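Local coordinates for protein succinylglutamate desuccinylase (Vibrio parahaemolyticus, PDB 2BCO) that probably hydrolyses N-succinylglutamate to succinate and glutamate with the help of one bound zinc ion, the last step of arginine breakdown by the AST pathway, at residues 5-8 against 12-15. Residues are numbered along the deposited sequence; the frame is centred on the assembly and turned at random.
Sequences LFRQ and TDTL
T12 meets the loop through its methyl group, which touches the polar ends of two long side chains. T12 CG2 lies 3.3 Å from OE1 of Q8 and 3.4 Å from NH2 of R7, the methyl standing at the edge of the guanidinium. The hydroxyl points elsewhere: OG1 is anti to the carbonyl carbon (chi1 -63°) and hydrogen-bonds to S9 OG. One residue on, D13 carries the polar part of the contact, a worked example of how a single carboxylate can hold a loop of main chain. D13 OD1 accepts the N-H of R7 N through its syn lone pair at 2.6 Å, in a nearly straight bond. D13 OD2 takes the N-H of Q8 N at 3.0 Å, again from the syn side but 17° out of the carboxylate plane, and adds a weak bond from S9 N. Successive amides of the loop thus converge on one acid, tying the N-terminal segment 5-8 back onto the short surface helix 10-15 that follows it, away from the zinc site. CB of R7 packs 3.3 Å from D13 OD2, while R7 NE, at 3.7 Å, makes a long salt bridge to D13 OD2, guanidinium and carboxylate planes standing 86° apart; R7 is poorly ordered, and its stronger salt bridge runs from NH1 to OD2 of D16, outside the two segments. D13 OD1 further touches CB of F6 (3.5 Å), whose side chain rests against I77 and E81 of helix 68-81.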
ATOM      1  N   LEU A   5      -8.138   8.923 -24.287  1.00 40.39           N
ATOM      2  CA  LEU A   5      -7.383   7.688 -24.419  1.00 37.57           C
ATOM      3  C   LEU A   5      -8.262   6.531 -23.956  1.00 36.96           C
ATOM      4  O   LEU A   5      -8.062   5.382 -24.352  1.00 36.38           O
ATOM      5  CB  LEU A   5      -6.120   7.761 -23.554  1.00 39.58           C
ATOM      6  CG  LEU A   5      -4.940   6.849 -23.904  1.00 38.28           C
ATOM      7  CD1 LEU A   5      -4.315   7.313 -25.207  1.00 36.28           C
ATOM      8  CD2 LEU A   5      -3.907   6.895 -22.789  1.00 36.23           C
ATOM      9  N   PHE A   6      -9.247   6.850 -23.119  1.00 36.47           N
ATOM     10  CA  PHE A   6     -10.157   5.848 -22.578  1.00 35.42           C
ATOM     11  C   PHE A   6     -11.555   5.913 -23.178  1.00 37.46           C
ATOM     12  O   PHE A   6     -12.026   6.972 -23.590  1.00 35.19           O
ATOM     13  CB  PHE A   6     -10.274   6.008 -21.063  1.00 35.75           C
ATOM     14  CG  PHE A   6      -8.953   6.018 -20.356  1.00 31.59           C
ATOM     15  CD1 PHE A   6      -8.365   7.218 -19.970  1.00 29.97           C
ATOM     16  CD2 PHE A   6      -8.278   4.829 -20.100  1.00 29.08           C
ATOM     17  CE1 PHE A   6      -7.122   7.234 -19.337  1.00 30.46           C
ATOM     18  CE2 PHE A   6      -7.041   4.832 -19.473  1.00 29.21           C
ATOM     19  CZ  PHE A   6      -6.458   6.039 -19.088  1.00 30.14           C
ATOM     20  N   ARG A   7     -12.216   4.764 -23.209  1.00 39.35           N
ATOM     21  CA  ARG A   7     -13.569   4.668 -23.731  1.00 42.60           C
ATOM     22  C   ARG A   7     -14.476   5.453 -22.788  1.00 42.19           C
ATOM     23  O   ARG A   7     -15.305   6.251 -23.224  1.00 39.31           O
ATOM     24  CB  ARG A   7     -14.006   3.204 -23.774  1.00 86.67           C
ATOM     25  CG  ARG A   7     -15.417   2.982 -24.280  1.00 97.85           C
ATOM     26  CD  ARG A   7     -15.927   1.603 -23.884  1.00107.18           C
ATOM     27  NE  ARG A   7     -15.909   1.420 -22.434  1.00117.48           N
ATOM     28  CZ  ARG A   7     -16.446   0.382 -21.801  1.00123.24           C
ATOM     29  NH1 ARG A   7     -17.051  -0.578 -22.486  1.00127.66           N
ATOM     30  NH2 ARG A   7     -16.375   0.302 -20.478  1.00127.35           N
ATOM     31  N   GLN A   8     -14.296   5.224 -21.490  1.00 39.32           N
ATOM     32  CA  GLN A   8     -15.081   5.904 -20.469  1.00 36.04           C
ATOM     33  C   GLN A   8     -14.176   6.460 -19.366  1.00 30.54           C
ATOM     34  O   GLN A   8     -14.259   7.640 -19.033  1.00 28.29           O
ATOM     35  CB  GLN A   8     -16.124   4.942 -19.893  1.00 80.46           C
ATOM     36  CG  GLN A   8     -17.106   5.585 -18.924  1.00 89.98           C
ATOM     37  CD  GLN A   8     -18.451   4.877 -18.906  1.00 93.72           C
ATOM     38  OE1 GLN A   8     -18.522   3.650 -18.815  1.00 95.30           O
ATOM     39  NE2 GLN A   8     -19.526   5.652 -18.980  1.00 95.25           N
ATOM     40  N   THR A  12     -13.058   2.091 -15.432  1.00 23.06           N
ATOM     41  CA  THR A  12     -14.148   1.424 -16.139  1.00 23.93           C
ATOM     42  C   THR A  12     -13.612   0.598 -17.306  1.00 25.05           C
ATOM     43  O   THR A  12     -14.009  -0.550 -17.486  1.00 26.06           O
ATOM     44  CB  THR A  12     -15.192   2.434 -16.655  1.00 33.66           C
ATOM     45  OG1 THR A  12     -15.796   3.101 -15.536  1.00 37.51           O
ATOM     46  CG2 THR A  12     -16.283   1.713 -17.438  1.00 32.82           C
ATOM     47  N   ASP A  13     -12.709   1.172 -18.097  1.00 25.10           N
ATOM     48  CA  ASP A  13     -12.144   0.426 -19.212  1.00 25.50           C
ATOM     49  C   ASP A  13     -11.415  -0.803 -18.683  1.00 27.25           C
ATOM     50  O   ASP A  13     -11.551  -1.899 -19.228  1.00 26.36           O
ATOM     51  CB  ASP A  13     -11.157   1.275 -20.012  1.00 22.51           C
ATOM     52  CG  ASP A  13     -11.842   2.287 -20.911  1.00 23.15           C
ATOM     53  OD1 ASP A  13     -11.212   2.699 -21.907  1.00 23.23           O
ATOM     54  OD2 ASP A  13     -12.993   2.686 -20.627  1.00 22.73           O
ATOM     55  N   THR A  14     -10.639  -0.615 -17.618  1.00 21.18           N
ATOM     56  CA  THR A  14      -9.886  -1.711 -17.027  1.00 22.14           C
ATOM     57  C   THR A  14     -10.812  -2.852 -16.630  1.00 23.83           C
ATOM     58  O   THR A  14     -10.468  -4.024 -16.794  1.00 23.29           O
ATOM     59  CB  THR A  14      -9.092  -1.245 -15.775  1.00 21.22           C
ATOM     60  OG1 THR A  14      -8.088  -0.299 -16.163  1.00 21.89           O
ATOM     61  CG2 THR A  14      -8.417  -2.414 -15.105  1.00 20.04           C
ATOM     62  N   LEU A  15     -11.989  -2.509 -16.118  1.00 28.40           N
ATOM     63  CA  LEU A  15     -12.955  -3.515 -15.689  1.00 35.00           C
ATOM     64  C   LEU A  15     -13.711  -4.199 -16.826  1.00 40.15           C
ATOM     65  O   LEU A  15     -14.303  -5.256 -16.621  1.00 39.47           O
ATOM     66  CB  LEU A  15     -13.944  -2.899 -14.689  1.00 27.08           C
ATOM     67  CG  LEU A  15     -13.578  -3.118 -13.209  1.00 27.29           C
ATOM     68  CD1 LEU A  15     -12.075  -3.002 -13.017  1.00 23.43           C
ATOM     69  CD2 LEU A  15     -14.312  -2.119 -12.327  1.00 21.41           C
TER